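Local atomic coordinates of polyhedrin (PDB entry 5A9C), a protein that builds the crystalline polyhedra of an insect cypovirus, the occlusion bodies that in this family encase and protect virus particles. Residues Gly88-Thr93 with Val148-Arg153; Asp35-Val40 with Val57-Leu62. All blocks are in the same frame, centred on the assembly; numbering follows the deposited sequence.

Contact 1. Residues Gly88-Thr93 with Val148-Arg153; sequences GNIDWT and VLATAR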
loop_
_atom_site.group_PDB
_atom_site.type_symbol
_atom_site.label_atom_id
_atom_site.label_comp_id
_atom_site.label_asym_id
_atom_site.label_seq_id
_atom_site.Cartn_x
_atom_site.Cartn_y
_atom_site.Cartn_z
ATOM N N GLY A 88 -20.976 6.956 0.220
ATOM C CA GLY A 88 -20.402 8.289 0.188
ATOM C C GLY A 88 -20.550 8.974 -1.157
ATOM O O GLY A 88 -21.327 8.542 -2.014
ATOM N N ASN A 89 -19.793 10.050 -1.338
ATOM C CA ASN A 89 -19.808 10.818 -2.574
ATOM C C ASN A 89 -18.998 10.124 -3.665
ATOM O O ASN A 89 -18.034 10.678 -4.198
ATOM C CB ASN A 89 -19.262 12.224 -2.318
ATOM C CG ASN A 89 -19.367 13.122 -3.531
ATOM O OD1 ASN A 89 -20.222 12.926 -4.393
ATOM N ND2 ASN A 89 -18.496 14.123 -3.604
ATOM N N ILE A 90 -19.398 8.901 -3.990
ATOM C CA ILE A 90 -18.676 8.095 -4.962
ATOM C C ILE A 90 -19.152 8.358 -6.387
ATOM O O ILE A 90 -20.344 8.533 -6.634
ATOM C CB ILE A 90 -18.802 6.595 -4.631
ATOM C CG1 ILE A 90 -18.160 6.310 -3.269
ATOM C CG2 ILE A 90 -18.167 5.744 -5.725
ATOM C CD1 ILE A 90 -18.259 4.866 -2.824
ATOM N N ASP A 91 -18.200 8.401 -7.314
ATOM C CA ASP A 91 -18.497 8.506 -8.737
ATOM C C ASP A 91 -19.068 7.175 -9.220
ATOM O O ASP A 91 -18.326 6.222 -9.459
ATOM C CB ASP A 91 -17.219 8.861 -9.503
ATOM C CG ASP A 91 -17.424 8.901 -11.006
ATOM O OD1 ASP A 91 -18.586 8.876 -11.460
ATOM O OD2 ASP A 91 -16.411 8.968 -11.735
ATOM N N TRP A 92 -20.390 7.114 -9.352
ATOM C CA TRP A 92 -21.074 5.866 -9.679
ATOM C C TRP A 92 -20.858 5.418 -11.121
ATOM O O TRP A 92 -21.193 4.288 -11.480
ATOM C CB TRP A 92 -22.571 5.974 -9.390
ATOM C CG TRP A 92 -22.884 6.299 -7.962
ATOM C CD1 TRP A 92 -23.621 7.352 -7.504
ATOM C CD2 TRP A 92 -22.457 5.573 -6.802
ATOM N NE1 TRP A 92 -23.687 7.323 -6.132
ATOM C CE2 TRP A 92 -22.980 6.241 -5.676
ATOM C CE3 TRP A 92 -21.690 4.420 -6.606
ATOM C CZ2 TRP A 92 -22.758 5.797 -4.372
ATOM C CZ3 TRP A 92 -21.471 3.981 -5.312
ATOM C CH2 TRP A 92 -22.003 4.668 -4.212
ATOM N N THR A 93 -20.303 6.301 -11.943
ATOM C CA THR A 93 -20.026 5.957 -13.333
ATOM C C THR A 93 -18.701 5.210 -13.466
ATOM O O THR A 93 -18.416 4.618 -14.506
ATOM C CB THR A 93 -20.009 7.199 -14.240
ATOM O OG1 THR A 93 -18.885 8.024 -13.912
ATOM C CG2 THR A 93 -21.294 7.997 -14.069
ATOM N N VAL A 148 -11.834 -4.148 -6.082
ATOM C CA VAL A 148 -12.811 -3.068 -5.985
ATOM C C VAL A 148 -12.160 -1.720 -6.267
ATOM O O VAL A 148 -11.040 -1.456 -5.826
ATOM C CB VAL A 148 -13.479 -3.018 -4.597
ATOM C CG1 VAL A 148 -14.529 -1.912 -4.546
ATOM C CG2 VAL A 148 -14.102 -4.365 -4.255
ATOM N N LEU A 149 -12.865 -0.879 -7.015
ATOM C CA LEU A 149 -12.440 0.496 -7.244
ATOM C C LEU A 149 -13.564 1.467 -6.905
ATOM O O LEU A 149 -14.687 1.325 -7.386
ATOM C CB LEU A 149 -12.018 0.704 -8.697
ATOM C CG LEU A 149 -11.769 2.166 -9.085
ATOM C CD1 LEU A 149 -10.589 2.736 -8.317
ATOM C CD2 LEU A 149 -11.545 2.304 -10.581
ATOM N N ALA A 150 -13.256 2.456 -6.076
ATOM C CA ALA A 150 -14.210 3.514 -5.767
ATOM C C ALA A 150 -13.484 4.852 -5.716
ATOM O O ALA A 150 -12.436 4.974 -5.086
ATOM C CB ALA A 150 -14.916 3.233 -4.453
ATOM N N THR A 151 -14.039 5.852 -6.394
ATOM C CA THR A 151 -13.413 7.167 -6.445
ATOM C C THR A 151 -14.401 8.272 -6.101
ATOM O O THR A 151 -15.596 8.161 -6.382
ATOM C CB THR A 151 -12.799 7.452 -7.831
ATOM O OG1 THR A 151 -13.796 7.269 -8.844
ATOM C CG2 THR A 151 -11.633 6.510 -8.104
ATOM N N ALA A 152 -13.890 9.336 -5.487
ATOM C CA ALA A 152 -14.708 10.484 -5.126
ATOM C C ALA A 152 -15.239 11.167 -6.378
ATOM O O ALA A 152 -14.513 11.337 -7.358
ATOM C CB ALA A 152 -13.903 11.466 -4.291
ATOM N N ARG A 153 -16.506 11.561 -6.333
ATOM C CA ARG A 153 -17.147 12.228 -7.456
ATOM C C ARG A 153 -16.493 13.580 -7.736
ATOM O O ARG A 153 -16.420 14.441 -6.862
ATOM C CB ARG A 153 -18.644 12.399 -7.180
ATOM C CG ARG A 153 -19.455 12.882 -8.367
ATOM C CD ARG A 153 -20.945 12.924 -8.045
ATOM N NE ARG A 153 -21.518 11.592 -7.863
ATOM C CZ ARG A 153 -21.836 11.063 -6.684
ATOM N NH1 ARG A 153 -21.643 11.750 -5.566
ATOM N NH2 ARG A 153 -22.354 9.846 -6.622
HETATM O O HOH W 1 -23.560 9.370 -3.610
HETATM O O HOH W 2 -15.896 5.396 -8.553
HETATM O O HOH W 3 -21.765 9.794 -10.337
#

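Contact 2. Residues Asp35-Val40 with Val57-Leu62; sequences DAMMRV and VFPDYL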
loop_
_atom_site.group_PDB
_atom_site.type_symbol
_atom_site.label_atom_id
_atom_site.label_comp_id
_atom_site.label_asym_id
_atom_site.label_seq_id
_atom_site.Cartn_x
_atom_site.Cartn_y
_atom_site.Cartn_z
ATOM N N ASP A 35 -13.283 16.935 1.329
ATOM C CA ASP A 35 -12.404 16.091 2.134
ATOM C C ASP A 35 -13.198 15.134 3.012
ATOM O O ASP A 35 -12.696 14.637 4.023
ATOM C CB ASP A 35 -11.456 16.939 2.987
ATOM C CG ASP A 35 -12.163 17.631 4.133
ATOM O OD1 ASP A 35 -13.334 18.032 3.959
ATOM O OD2 ASP A 35 -11.544 17.771 5.211
ATOM N N ALA A 36 -14.441 14.876 2.620
ATOM C CA ALA A 36 -15.288 13.951 3.356
ATOM C C ALA A 36 -14.760 12.530 3.233
ATOM O O ALA A 36 -14.018 12.205 2.303
ATOM C CB ALA A 36 -16.728 14.028 2.855
ATOM N N MET A 37 -15.142 11.686 4.183
ATOM C CA MET A 37 -14.778 10.282 4.131
ATOM C C MET A 37 -15.786 9.490 3.312
ATOM O O MET A 37 -16.979 9.798 3.299
ATOM C CB MET A 37 -14.671 9.702 5.544
ATOM C CG MET A 37 -13.570 10.326 6.384
ATOM S SD MET A 37 -11.923 10.049 5.701
ATOM C CE MET A 37 -11.758 8.287 5.960
ATOM N N MET A 38 -15.288 8.478 2.610
ATOM C CA MET A 38 -16.140 7.495 1.961
ATOM C C MET A 38 -15.962 6.172 2.688
ATOM O O MET A 38 -15.006 5.995 3.445
ATOM C CB MET A 38 -15.778 7.352 0.480
ATOM C CG MET A 38 -16.229 8.519 -0.385
ATOM S SD MET A 38 -15.488 8.491 -2.029
ATOM C CE MET A 38 -13.793 8.895 -1.617
ATOM N N ARG A 39 -16.884 5.242 2.476
ATOM C CA ARG A 39 -16.799 3.963 3.159
ATOM C C ARG A 39 -17.217 2.828 2.249
ATOM O O ARG A 39 -18.348 2.788 1.761
ATOM C CB ARG A 39 -17.654 3.968 4.429
ATOM C CG ARG A 39 -17.364 2.804 5.364
ATOM C CD ARG A 39 -18.005 3.032 6.719
ATOM N NE ARG A 39 -17.549 2.066 7.713
ATOM C CZ ARG A 39 -17.749 2.199 9.020
ATOM N NH1 ARG A 39 -18.390 3.262 9.489
ATOM N NH2 ARG A 39 -17.302 1.275 9.859
ATOM N N VAL A 40 -16.290 1.909 2.016
ATOM C CA VAL A 40 -16.572 0.726 1.218
ATOM C C VAL A 40 -16.337 -0.500 2.078
ATOM O O VAL A 40 -15.312 -0.609 2.752
ATOM C CB VAL A 40 -15.684 0.663 -0.037
ATOM C CG1 VAL A 40 -15.857 -0.673 -0.748
ATOM C CG2 VAL A 40 -16.024 1.805 -0.976
ATOM N N VAL A 57 -12.346 2.913 5.139
ATOM C CA VAL A 57 -12.706 4.325 5.097
ATOM C C VAL A 57 -11.559 5.114 4.475
ATOM O O VAL A 57 -10.389 4.851 4.759
ATOM C CB VAL A 57 -13.091 4.885 6.481
ATOM C CG1 VAL A 57 -14.294 4.133 7.031
ATOM C CG2 VAL A 57 -11.924 4.800 7.452
ATOM N N PHE A 58 -11.906 6.071 3.621
ATOM C CA PHE A 58 -10.931 6.767 2.785
ATOM C C PHE A 58 -11.561 8.029 2.208
ATOM O O PHE A 58 -12.755 8.045 1.915
ATOM C CB PHE A 58 -10.499 5.856 1.636
ATOM C CG PHE A 58 -11.634 5.445 0.737
ATOM C CD1 PHE A 58 -12.513 4.445 1.124
ATOM C CD2 PHE A 58 -11.833 6.069 -0.481
ATOM C CE1 PHE A 58 -13.564 4.069 0.307
ATOM C CE2 PHE A 58 -12.880 5.697 -1.305
ATOM C CZ PHE A 58 -13.747 4.693 -0.909
ATOM N N PRO A 59 -10.759 9.088 2.034
ATOM C CA PRO A 59 -11.279 10.386 1.589
ATOM C C PRO A 59 -11.331 10.619 0.075
ATOM O O PRO A 59 -12.140 11.439 -0.364
ATOM C CB PRO A 59 -10.304 11.377 2.224
ATOM C CG PRO A 59 -9.015 10.633 2.261
ATOM C CD PRO A 59 -9.376 9.187 2.532
ATOM N N ASP A 60 -10.501 9.935 -0.707
ATOM C CA ASP A 60 -10.387 10.270 -2.128
ATOM C C ASP A 60 -10.603 9.102 -3.088
ATOM O O ASP A 60 -11.385 9.206 -4.037
ATOM C CB ASP A 60 -9.039 10.936 -2.408
ATOM C CG ASP A 60 -8.907 12.282 -1.725
ATOM O OD1 ASP A 60 -9.758 13.160 -1.978
ATOM O OD2 ASP A 60 -7.954 12.457 -0.939
ATOM N N TYR A 61 -9.898 8.000 -2.857
ATOM C CA TYR A 61 -10.032 6.834 -3.720
ATOM C C TYR A 61 -9.615 5.561 -3.003
ATOM O O TYR A 61 -8.824 5.586 -2.057
ATOM C CB TYR A 61 -9.214 7.005 -5.006
ATOM C CG TYR A 61 -7.731 7.149 -4.763
ATOM C CD1 TYR A 61 -6.904 6.032 -4.706
ATOM C CD2 TYR A 61 -7.157 8.399 -4.576
ATOM C CE1 TYR A 61 -5.547 6.160 -4.473
ATOM C CE2 TYR A 61 -5.802 8.537 -4.343
ATOM C CZ TYR A 61 -5.002 7.415 -4.291
ATOM O OH TYR A 61 -3.651 7.551 -4.060
ATOM N N LEU A 62 -10.158 4.444 -3.463
ATOM C CA LEU A 62 -9.849 3.152 -2.883
ATOM C C LEU A 62 -9.603 2.129 -3.980
ATOM O O LEU A 62 -10.441 1.942 -4.863
ATOM C CB LEU A 62 -11.000 2.687 -1.988
ATOM C CG LEU A 62 -10.903 1.262 -1.438
ATOM C CD1 LEU A 62 -9.785 1.148 -0.411
ATOM C CD2 LEU A 62 -12.232 0.836 -0.835
#

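Contact 1. Residues Gly88-Thr93 with Val148-Arg153
R153 meets N89 through main chain and side chain together. The backbone N of R153 donates to N89 O at 2.8 Å; in return D91 N donates to T151 O, also at 2.8 Å and almost straight (174° at the hydrogen). These two bonds enclose the single I90-A152 bridge, which fastens the loop after strand 81-87 to residues 151-153. N89 sits at the centre of an inverse gamma turn. With CG opposite its own N (chi1 -171°), the R153 chain crosses the N89 side chain at about a right angle, then bends at chi3 (-68°), which brings the guanidinium beside the I90 carbonyl. Its exact placement is doubtful, NH1 and NH2 being modelled too close to N89 OD1 and I90 O. As modelled, one water accepts from both R153 NE and W92 N, while another links R153 NH2 to G88 O. D91 rests its CB 3.8 Å from T151 OG1 but commits its carboxylate to its own loop: OD1 accepts from T93 N, an Asx turn, and also from T93 OG1, and OD2 pairs with R94. A further water receives T151 N at 2.9 Å and donates to D91 O at 2.7 Å. The junction thus relies on two main-chain bonds and this water, while the D91 charge is probably balanced by R94, R153 NE lying 5.4 Å from D91 OD1.

Contact 2. Residues Asp35-Val40 with Val57-Leu62
M38 and F58 face each other as an antiparallel hydrogen-bonded pair in the beta hairpin of strands 38-45 and 51-58, near its open end. M38 N donates to F58 O at 2.7 Å and F58 N to M38 O at 3.1 Å; next to them R39 and V57 form a non-hydrogen-bonded pair. On the side of M38 and F58, the ring of F58 is the main bump. It is wedged between M38 CB, a CH-pi contact 3.9 Å from the ring centroid, and L62 CB on the opposite face, while V40 CG2 closes its edge in plane, 3.6 Å from F58 CE1. The M38 chain bends at chi3 (-70°), which hooks its methyl round the ring rim and into the hollow of the turn, against P59 O and D60 O; the sulfur meets the ring obliquely as a Met-aromatic contact. L62 reaches across from the following strand, and its CD2 presses on V40 CB at 3.5 Å. Over on the R39 and V57 side, M37 curls at chi2 and chi3 to bring its CE to V57 CB, with SD 4.1 Å from P59 CB. R39 runs extended beside V57, its guanidinium paired with D55, and W110 and H103 of the third subunit pack on R39 and V57. Along this ridge R39 CG touches V57 CG1 at 3.7 Å.

In the fold
In this base-domain-deleted form of polyhedrin, contacts 1 and 2, whose centres lie about 9 Å apart, both lie where the six-stranded sheet meets the three-stranded one. In contact 2 the chain passes through the short turn P59-D60 from strand 51-58 into strand 61-66; in contact 1 the loop leaving strand 81-87 docks beside strand 145-151, the sheet neighbour of 61-66. Two probable hydrogen bonds stitch them together, L62 N to A150 O at 2.8 Å and A152 N to D60 O at 2.9 Å. Between the sheets, I90 CG1 packs on M38 SD at 3.7 Å, and A150 touches V40 and F58. R160 serves both, packing on A152 and forming a salt bridge with D60, while T151 and Y61 reach the second subunit.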